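Lmo0794 protein (Listeria monocytogenes, PDB 3EW7) is of unknown function but probably binds NAD or NADP through a Rossmann-type fold and may act as an oxidoreductase. Local coordinates at residues M1-G10 with D61-I71; Q145-S156 with H203-A211. The protein carries 3 engineered substitutions. All coordinates share one frame; numbering follows the deposited sequence.

Contact 1: M1-G10 with D61-I71; sequences MKIGIIGATG and DQNVVVDAYGI. Engineered in segment 61-71: Ile-71 (natural residue Val).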
loop_
_atom_site.group_PDB
_atom_site.type_symbol
_atom_site.label_atom_id
_atom_site.label_comp_id
_atom_site.label_asym_id
_atom_site.label_seq_id
_atom_site.Cartn_x
_atom_site.Cartn_y
_atom_site.Cartn_z
HETATM N N MSE A 1 -0.925 5.962 15.792
HETATM C CA MSE A 1 -1.697 6.188 14.537
HETATM C C MSE A 1 -2.106 4.844 13.946
HETATM O O MSE A 1 -1.320 3.900 13.941
HETATM C CB MSE A 1 -0.845 6.940 13.529
HETATM C CG MSE A 1 -1.629 7.809 12.581
HETATM SE SE MSE A 1 -0.632 8.275 10.984
HETATM C CE MSE A 1 -1.581 7.077 9.824
ATOM N N LYS A 2 -3.336 4.764 13.445
ATOM C CA LYS A 2 -3.850 3.528 12.866
ATOM C C LYS A 2 -3.511 3.350 11.390
ATOM O O LYS A 2 -4.011 4.077 10.535
ATOM C CB LYS A 2 -5.364 3.461 13.075
ATOM C CG LYS A 2 -5.764 2.629 14.276
ATOM C CD LYS A 2 -7.088 3.069 14.858
ATOM C CE LYS A 2 -7.493 2.144 16.000
ATOM N NZ LYS A 2 -8.415 2.794 16.978
ATOM N N ILE A 3 -2.668 2.362 11.099
ATOM C CA ILE A 3 -2.239 2.076 9.736
ATOM C C ILE A 3 -2.519 0.640 9.295
ATOM O O ILE A 3 -2.021 -0.310 9.893
ATOM C CB ILE A 3 -0.733 2.348 9.586
ATOM C CG1 ILE A 3 -0.444 3.817 9.908
ATOM C CG2 ILE A 3 -0.285 2.026 8.177
ATOM C CD1 ILE A 3 1.032 4.188 9.960
ATOM N N GLY A 4 -3.318 0.495 8.241
ATOM C CA GLY A 4 -3.639 -0.824 7.717
ATOM C C GLY A 4 -2.817 -1.122 6.476
ATOM O O GLY A 4 -2.742 -0.297 5.570
ATOM N N ILE A 5 -2.199 -2.299 6.423
ATOM C CA ILE A 5 -1.375 -2.651 5.274
ATOM C C ILE A 5 -1.868 -3.832 4.443
ATOM O O ILE A 5 -1.878 -4.978 4.895
ATOM C CB ILE A 5 0.090 -2.940 5.693
ATOM C CG1 ILE A 5 0.699 -1.720 6.387
ATOM C CG2 ILE A 5 0.924 -3.283 4.467
ATOM C CD1 ILE A 5 0.921 -1.904 7.877
ATOM N N ILE A 6 -2.271 -3.538 3.214
ATOM C CA ILE A 6 -2.723 -4.559 2.284
ATOM C C ILE A 6 -1.468 -5.117 1.619
ATOM O O ILE A 6 -0.673 -4.364 1.046
ATOM C CB ILE A 6 -3.635 -3.961 1.203
ATOM C CG1 ILE A 6 -4.901 -3.400 1.857
ATOM C CG2 ILE A 6 -3.982 -5.017 0.167
ATOM C CD1 ILE A 6 -5.706 -2.481 0.961
ATOM N N GLY A 7 -1.299 -6.434 1.703
ATOM C CA GLY A 7 -0.138 -7.081 1.120
ATOM C C GLY A 7 0.996 -7.141 2.124
ATOM O O GLY A 7 2.173 -7.140 1.750
ATOM N N ALA A 8 0.633 -7.210 3.404
ATOM C CA ALA A 8 1.600 -7.233 4.492
ATOM C C ALA A 8 2.474 -8.473 4.565
ATOM O O ALA A 8 3.148 -8.697 5.571
ATOM C CB ALA A 8 0.878 -7.033 5.815
ATOM N N THR A 9 2.464 -9.269 3.502
ATOM C CA THR A 9 3.259 -10.490 3.438
ATOM C C THR A 9 4.365 -10.386 2.395
ATOM O O THR A 9 5.439 -10.958 2.562
ATOM C CB THR A 9 2.360 -11.695 3.114
ATOM O OG1 THR A 9 1.824 -12.219 4.335
ATOM C CG2 THR A 9 3.138 -12.777 2.368
ATOM N N GLY A 10 4.093 -9.648 1.324
ATOM C CA GLY A 10 5.067 -9.474 0.263
ATOM C C GLY A 10 6.272 -8.656 0.683
ATOM O O GLY A 10 6.293 -8.044 1.751
ATOM N N ASP A 61 -11.515 2.280 9.571
ATOM C CA ASP A 61 -11.043 1.955 10.911
ATOM C C ASP A 61 -9.633 2.512 11.010
ATOM O O ASP A 61 -9.109 2.742 12.100
ATOM C CB ASP A 61 -10.971 0.440 11.086
ATOM C CG ASP A 61 -12.100 -0.109 11.914
ATOM O OD1 ASP A 61 -13.213 0.467 11.858
ATOM O OD2 ASP A 61 -11.872 -1.127 12.604
ATOM N N GLN A 62 -9.035 2.738 9.843
ATOM C CA GLN A 62 -7.659 3.207 9.724
ATOM C C GLN A 62 -7.482 4.662 9.332
ATOM O O GLN A 62 -8.320 5.237 8.643
ATOM C CB GLN A 62 -6.944 2.347 8.688
ATOM C CG GLN A 62 -7.263 0.877 8.803
ATOM C CD GLN A 62 -6.703 0.263 10.067
ATOM O OE1 GLN A 62 -6.993 -0.885 10.384
ATOM N NE2 GLN A 62 -5.889 1.021 10.793
ATOM N N ASN A 63 -6.368 5.245 9.762
ATOM C CA ASN A 63 -6.039 6.627 9.433
ATOM C C ASN A 63 -5.351 6.612 8.072
ATOM O O ASN A 63 -5.415 7.578 7.309
ATOM C CB ASN A 63 -5.103 7.230 10.494
ATOM C CG ASN A 63 -5.777 7.384 11.853
ATOM O OD1 ASN A 63 -5.389 6.742 12.838
ATOM N ND2 ASN A 63 -6.802 8.235 11.909
ATOM N N VAL A 64 -4.691 5.495 7.777
ATOM C CA VAL A 64 -3.990 5.305 6.515
ATOM C C VAL A 64 -4.066 3.866 6.060
ATOM O O VAL A 64 -3.919 2.945 6.853
ATOM C CB VAL A 64 -2.492 5.657 6.629
ATOM C CG1 VAL A 64 -1.750 5.178 5.378
ATOM C CG2 VAL A 64 -2.321 7.159 6.777
ATOM N N VAL A 65 -4.297 3.678 4.772
ATOM C CA VAL A 65 -4.340 2.340 4.203
ATOM C C VAL A 65 -3.253 2.253 3.128
ATOM O O VAL A 65 -3.329 2.925 2.092
ATOM C CB VAL A 65 -5.717 2.030 3.571
ATOM C CG1 VAL A 65 -5.701 0.649 2.935
ATOM C CG2 VAL A 65 -6.804 2.099 4.628
ATOM N N VAL A 66 -2.229 1.447 3.396
ATOM C CA VAL A 66 -1.141 1.257 2.443
ATOM C C VAL A 66 -1.497 0.136 1.488
ATOM O O VAL A 66 -1.661 -1.005 1.903
ATOM C CB VAL A 66 0.182 0.883 3.136
ATOM C CG1 VAL A 66 1.218 0.483 2.088
ATOM C CG2 VAL A 66 0.697 2.058 3.939
ATOM N N ASP A 67 -1.627 0.465 0.211
ATOM C CA ASP A 67 -1.946 -0.545 -0.780
ATOM C C ASP A 67 -0.647 -1.115 -1.332
ATOM O O ASP A 67 -0.043 -0.554 -2.255
ATOM C CB ASP A 67 -2.796 0.040 -1.918
ATOM C CG ASP A 67 -3.189 -1.014 -2.957
ATOM O OD1 ASP A 67 -2.913 -2.214 -2.727
ATOM O OD2 ASP A 67 -3.778 -0.643 -3.998
ATOM N N ALA A 68 -0.203 -2.212 -0.731
ATOM C CA ALA A 68 1.004 -2.876 -1.172
ATOM C C ALA A 68 0.545 -4.229 -1.702
ATOM O O ALA A 68 0.936 -5.292 -1.210
ATOM C CB ALA A 68 1.951 -3.045 -0.020
ATOM N N TYR A 69 -0.317 -4.171 -2.707
ATOM C CA TYR A 69 -0.870 -5.360 -3.327
ATOM C C TYR A 69 0.106 -5.943 -4.333
ATOM O O TYR A 69 0.853 -5.209 -4.989
ATOM C CB TYR A 69 -2.163 -4.994 -4.035
ATOM C CG TYR A 69 -2.907 -6.159 -4.634
ATOM C CD1 TYR A 69 -3.609 -7.049 -3.823
ATOM C CD2 TYR A 69 -2.969 -6.333 -6.019
ATOM C CE1 TYR A 69 -4.367 -8.077 -4.376
ATOM C CE2 TYR A 69 -3.719 -7.359 -6.581
ATOM C CZ TYR A 69 -4.417 -8.220 -5.754
ATOM O OH TYR A 69 -5.191 -9.213 -6.299
ATOM N N GLY A 70 0.087 -7.267 -4.459
ATOM C CA GLY A 70 0.964 -7.935 -5.406
ATOM C C GLY A 70 1.980 -8.852 -4.753
ATOM O O GLY A 70 3.181 -8.636 -4.874
ATOM N N ILE A 71 1.487 -9.880 -4.065
ATOM C CA ILE A 71 2.341 -10.841 -3.373
ATOM C C ILE A 71 2.571 -12.103 -4.200
ATOM O O ILE A 71 3.451 -12.909 -3.887
ATOM C CB ILE A 71 1.702 -11.280 -2.045
ATOM C CG1 ILE A 71 1.371 -10.045 -1.203
ATOM C CG2 ILE A 71 2.644 -12.236 -1.296
ATOM C CD1 ILE A 71 0.399 -10.319 -0.052
#
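Lys-2 and Asn-63 meet where the parallel pairing of strands 2-6 and 64-67 starts, neighbours in the central sheet of a Rossmann fold. Asn-63 OD1 takes the N-H of Lys-2 at 2.9 Å, in the carbonyl plane and on a lone pair. In return Asn-63 N bonds to Lys-2 O, which also accepts from Val-64 N, so two N-H groups grip that one oxygen. Gln-62 bends at chi2 (-68°) and folds over the bare backbone of Gly-4, its CG 4.0 Å from Gly-4 N. Its NE2 comes to 3.4 Å from Lys-2 CB, while OE1 bonds to Thr-28 OG1 in strand 26-31. On this same face Ile-6 CD1 meets Val-65 CG1 at 3.7 Å. The other face carries Ile-5 and Val-66, side by side and pointing the same way, with Ile-5 CG1 4.2 Å from Val-66 CB. Beyond the strands, Gly-7 and Gly-10 belong to a GxxGxxG loop, which probably contacts the dinucleotide pyrophosphate, as in other Rossmann folds. Against it lies the engineered Ile-71, CG1 beside its own backbone N (chi1 -54°) and the chain extended beyond: its CD1 ends 3.5 Å from Gly-7 CA, its CG2 3.7 Å from Thr-9 CG2.

Contact 2: Q145-S156 with H203-A211; sequences QAEFSWTYISPS and HLNEHFTVA. Engineered in segment 203-211: His-207 (natural residue Arg).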
loop_
_atom_site.group_PDB
_atom_site.type_symbol
_atom_site.label_atom_id
_atom_site.label_comp_id
_atom_site.label_asym_id
_atom_site.label_seq_id
_atom_site.Cartn_x
_atom_site.Cartn_y
_atom_site.Cartn_z
ATOM N N GLN A 145 -9.005 12.744 -9.159
ATOM C CA GLN A 145 -8.012 13.622 -8.547
ATOM C C GLN A 145 -8.392 14.148 -7.174
ATOM O O GLN A 145 -7.673 13.943 -6.195
ATOM C CB GLN A 145 -7.754 14.833 -9.448
ATOM C CG GLN A 145 -6.612 14.662 -10.400
ATOM C CD GLN A 145 -5.282 14.602 -9.682
ATOM O OE1 GLN A 145 -4.317 14.016 -10.182
ATOM N NE2 GLN A 145 -5.217 15.219 -8.505
ATOM N N ALA A 146 -9.530 14.833 -7.120
ATOM C CA ALA A 146 -9.980 15.458 -5.893
ATOM C C ALA A 146 -11.106 14.768 -5.155
ATOM O O ALA A 146 -11.567 15.271 -4.138
ATOM C CB ALA A 146 -10.368 16.908 -6.186
ATOM N N GLU A 147 -11.539 13.609 -5.632
ATOM C CA GLU A 147 -12.648 12.915 -4.983
ATOM C C GLU A 147 -12.337 12.157 -3.686
ATOM O O GLU A 147 -13.251 11.734 -2.979
ATOM C CB GLU A 147 -13.342 12.010 -6.003
ATOM C CG GLU A 147 -14.117 12.819 -7.049
ATOM C CD GLU A 147 -14.505 12.014 -8.282
ATOM O OE1 GLU A 147 -15.205 10.993 -8.135
ATOM O OE2 GLU A 147 -14.115 12.408 -9.403
ATOM N N PHE A 148 -11.058 11.973 -3.378
ATOM C CA PHE A 148 -10.680 11.325 -2.126
ATOM C C PHE A 148 -9.214 11.522 -1.825
ATOM O O PHE A 148 -8.475 12.103 -2.619
ATOM C CB PHE A 148 -11.034 9.831 -2.105
ATOM C CG PHE A 148 -10.126 8.968 -2.921
ATOM C CD1 PHE A 148 -9.399 7.950 -2.314
ATOM C CD2 PHE A 148 -10.039 9.125 -4.297
ATOM C CE1 PHE A 148 -8.600 7.092 -3.069
ATOM C CE2 PHE A 148 -9.247 8.279 -5.060
ATOM C CZ PHE A 148 -8.525 7.257 -4.442
ATOM N N SER A 149 -8.792 11.049 -0.662
ATOM C CA SER A 149 -7.411 11.212 -0.251
ATOM C C SER A 149 -6.504 10.052 -0.669
ATOM O O SER A 149 -6.638 8.932 -0.167
ATOM C CB SER A 149 -7.360 11.402 1.259
ATOM O OG SER A 149 -6.066 11.802 1.650
ATOM N N TRP A 150 -5.566 10.327 -1.571
ATOM C CA TRP A 150 -4.654 9.289 -2.046
ATOM C C TRP A 150 -3.242 9.794 -2.332
ATOM O O TRP A 150 -3.006 10.998 -2.463
ATOM C CB TRP A 150 -5.196 8.675 -3.332
ATOM C CG TRP A 150 -5.244 9.667 -4.445
ATOM C CD1 TRP A 150 -6.210 10.595 -4.674
ATOM C CD2 TRP A 150 -4.243 9.875 -5.447
ATOM N NE1 TRP A 150 -5.877 11.372 -5.758
ATOM C CE2 TRP A 150 -4.669 10.952 -6.249
ATOM C CE3 TRP A 150 -3.020 9.254 -5.743
ATOM C CZ2 TRP A 150 -3.920 11.425 -7.331
ATOM C CZ3 TRP A 150 -2.275 9.726 -6.819
ATOM C CH2 TRP A 150 -2.732 10.803 -7.598
ATOM N N THR A 151 -2.308 8.851 -2.431
ATOM C CA THR A 151 -0.918 9.149 -2.764
ATOM C C THR A 151 -0.295 7.918 -3.397
ATOM O O THR A 151 -0.444 6.806 -2.898
ATOM C CB THR A 151 -0.057 9.522 -1.540
ATOM O OG1 THR A 151 -0.521 10.747 -0.966
ATOM C CG2 THR A 151 1.387 9.705 -1.965
ATOM N N TYR A 152 0.395 8.119 -4.512
ATOM C CA TYR A 152 1.051 7.012 -5.184
ATOM C C TYR A 152 2.551 7.221 -5.007
ATOM O O TYR A 152 3.086 8.268 -5.378
ATOM C CB TYR A 152 0.702 6.993 -6.667
ATOM C CG TYR A 152 0.945 5.650 -7.327
ATOM C CD1 TYR A 152 -0.105 4.754 -7.530
ATOM C CD2 TYR A 152 2.234 5.258 -7.710
ATOM C CE1 TYR A 152 0.120 3.509 -8.091
ATOM C CE2 TYR A 152 2.470 4.009 -8.271
ATOM C CZ TYR A 152 1.409 3.139 -8.459
ATOM O OH TYR A 152 1.628 1.899 -9.006
ATOM N N ILE A 153 3.221 6.225 -4.436
ATOM C CA ILE A 153 4.659 6.317 -4.203
ATOM C C ILE A 153 5.499 5.334 -5.030
ATOM O O ILE A 153 5.190 4.140 -5.110
ATOM C CB ILE A 153 4.987 6.129 -2.695
ATOM C CG1 ILE A 153 6.471 6.392 -2.448
ATOM C CG2 ILE A 153 4.607 4.729 -2.239
ATOM C CD1 ILE A 153 6.851 6.340 -0.988
ATOM N N SER A 154 6.551 5.867 -5.647
ATOM C CA SER A 154 7.478 5.089 -6.460
ATOM C C SER A 154 8.868 5.175 -5.845
ATOM O O SER A 154 9.244 6.195 -5.271
ATOM C CB SER A 154 7.526 5.623 -7.893
ATOM O OG SER A 154 6.324 5.338 -8.585
ATOM N N PRO A 155 9.647 4.091 -5.956
ATOM C CA PRO A 155 11.003 4.040 -5.411
ATOM C C PRO A 155 11.986 4.776 -6.302
ATOM O O PRO A 155 11.751 4.955 -7.499
ATOM C CB PRO A 155 11.284 2.553 -5.365
ATOM C CG PRO A 155 10.617 2.085 -6.604
ATOM C CD PRO A 155 9.283 2.795 -6.553
ATOM N N SER A 156 13.101 5.184 -5.716
ATOM C CA SER A 156 14.119 5.899 -6.463
ATOM C C SER A 156 14.875 5.066 -7.518
ATOM O O SER A 156 14.919 5.457 -8.690
ATOM C CB SER A 156 15.119 6.557 -5.495
ATOM O OG SER A 156 15.516 5.671 -4.458
ATOM N N HIS A 203 3.050 14.876 -0.210
ATOM C CA HIS A 203 2.502 14.506 -1.498
ATOM C C HIS A 203 1.066 14.040 -1.399
ATOM O O HIS A 203 0.722 12.956 -1.874
ATOM C CB HIS A 203 3.381 13.428 -2.116
ATOM C CG HIS A 203 4.829 13.799 -2.140
ATOM N ND1 HIS A 203 5.398 14.521 -3.170
ATOM C CD2 HIS A 203 5.802 13.626 -1.217
ATOM C CE1 HIS A 203 6.662 14.776 -2.877
ATOM N NE2 HIS A 203 6.931 14.245 -1.700
ATOM N N LEU A 204 0.229 14.868 -0.777
ATOM C CA LEU A 204 -1.182 14.554 -0.641
ATOM C C LEU A 204 -1.834 14.651 -2.017
ATOM O O LEU A 204 -1.680 15.644 -2.723
ATOM C CB LEU A 204 -1.865 15.523 0.328
ATOM C CG LEU A 204 -1.528 15.389 1.817
ATOM C CD1 LEU A 204 -2.318 16.405 2.611
ATOM C CD2 LEU A 204 -1.853 13.987 2.295
ATOM N N ASN A 205 -2.539 13.595 -2.397
ATOM C CA ASN A 205 -3.230 13.553 -3.670
ATOM C C ASN A 205 -2.413 13.712 -4.938
ATOM O O ASN A 205 -2.844 14.366 -5.886
ATOM C CB ASN A 205 -4.375 14.553 -3.665
ATOM C CG ASN A 205 -5.616 13.973 -3.049
ATOM O OD1 ASN A 205 -6.695 14.040 -3.629
ATOM N ND2 ASN A 205 -5.470 13.378 -1.873
ATOM N N GLU A 206 -1.234 13.100 -4.960
ATOM C CA GLU A 206 -0.377 13.127 -6.137
ATOM C C GLU A 206 0.591 11.946 -6.123
ATOM O O GLU A 206 0.779 11.286 -5.096
ATOM C CB GLU A 206 0.401 14.444 -6.230
ATOM C CG GLU A 206 1.358 14.731 -5.080
ATOM C CD GLU A 206 2.157 16.020 -5.293
ATOM O OE1 GLU A 206 1.554 17.027 -5.722
ATOM O OE2 GLU A 206 3.385 16.033 -5.024
ATOM N N HIS A 207 1.166 11.666 -7.286
ATOM C CA HIS A 207 2.131 10.589 -7.429
ATOM C C HIS A 207 3.489 11.234 -7.235
ATOM O O HIS A 207 3.652 12.418 -7.521
ATOM C CB HIS A 207 2.051 9.990 -8.832
ATOM C CG HIS A 207 3.200 9.096 -9.173
ATOM N ND1 HIS A 207 3.765 9.057 -10.428
ATOM C CD2 HIS A 207 3.908 8.222 -8.417
ATOM C CE1 HIS A 207 4.773 8.202 -10.432
ATOM N NE2 HIS A 207 4.880 7.682 -9.222
ATOM N N PHE A 208 4.455 10.478 -6.728
ATOM C CA PHE A 208 5.801 11.007 -6.552
ATOM C C PHE A 208 6.807 9.883 -6.360
ATOM O O PHE A 208 6.492 8.832 -5.798
ATOM C CB PHE A 208 5.854 11.994 -5.375
ATOM C CG PHE A 208 6.097 11.351 -4.053
ATOM C CD1 PHE A 208 7.349 11.432 -3.450
ATOM C CD2 PHE A 208 5.076 10.674 -3.402
ATOM C CE1 PHE A 208 7.582 10.848 -2.208
ATOM C CE2 PHE A 208 5.292 10.085 -2.162
ATOM C CZ PHE A 208 6.551 10.174 -1.562
ATOM N N THR A 209 8.018 10.115 -6.851
ATOM C CA THR A 209 9.088 9.138 -6.770
ATOM C C THR A 209 10.015 9.566 -5.649
ATOM O O THR A 209 10.265 10.750 -5.479
ATOM C CB THR A 209 9.906 9.092 -8.082
ATOM O OG1 THR A 209 9.019 9.035 -9.208
ATOM C CG2 THR A 209 10.795 7.877 -8.103
ATOM N N VAL A 210 10.521 8.609 -4.881
ATOM C CA VAL A 210 11.432 8.941 -3.791
ATOM C C VAL A 210 12.685 9.616 -4.356
ATOM O O VAL A 210 13.099 9.328 -5.479
ATOM C CB VAL A 210 11.809 7.692 -3.001
ATOM C CG1 VAL A 210 12.678 8.068 -1.825
ATOM C CG2 VAL A 210 10.540 7.002 -2.523
ATOM N N ALA A 211 13.296 10.502 -3.571
ATOM C CA ALA A 211 14.460 11.262 -4.037
ATOM C C ALA A 211 15.851 10.892 -3.513
ATOM O O ALA A 211 16.266 9.723 -3.539
ATOM C CB ALA A 211 14.207 12.753 -3.787
#
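Ile-153 and Phe-208 form the close-packed side of a parallel pairing that adds an edge strand, 207-209, to strand 150-154 of the Rossmann sheet. The two side chains run together in the same direction, Ile-153 CG1 3.9 Å from Phe-208 CZ, and Ile-153 CD1 goes on to touch Val-210 CG2 at 4.1 Å. Helix 187-199 lies over this face, with Tyr-190 on both Ile-153 and Val-210. The ring of His-203 puts its CD2 over the centre of one face of Phe-208. Next along, Thr-151 gives its hydroxyl proton to His-203 O at 2.7 Å, and Arg-97 is a second partner for that OG1. On the Tyr-152 side Trp-150 is also well packed: with CG set between the backbone N and the carbonyl carbon (chi1 65°), its indole takes the backbone from Asn-205 to Glu-206 over one face, and NE1 bonds in the ring plane to Gln-145 O. The solvent side, at the 203-206 turn, is looser. Leu-204 and Glu-206 are exposed there, their side chains starting away from strand 150-154, although Glu-206 O accepts the N-H of Tyr-152. On the face opposite Phe-208, the engineered His-207 receives the edge of Tyr-152 on its ring face, offset, with planes at 87°; Tyr-152 OH continues to Gln-137. The imidazole is held at its edge too, where NE2 and Ser-154 OG share a hydrogen bond of 2.8 Å.

Overall arrangement
Contacts 1 and 2 are two parallel strand pairings of one seven-stranded sheet, their centres about 15 Å apart and their nearest atoms about 7 Å apart. Strand 97-101 fills the interval, touching 64-67 on one flank and 150-154 on the other, while helix 187-199 packs on side chains of both contacts. Contact 1 is central and buried; aliphatic residues and glycines dominate it, and it ends at the loop that probably meets the cofactor. Contact 2 closes one edge of the sheet and is only partly buried. Its chemistry is correspondingly more aromatic and polar, with indole, phenol and imidazole rings and several hydroxyl groups.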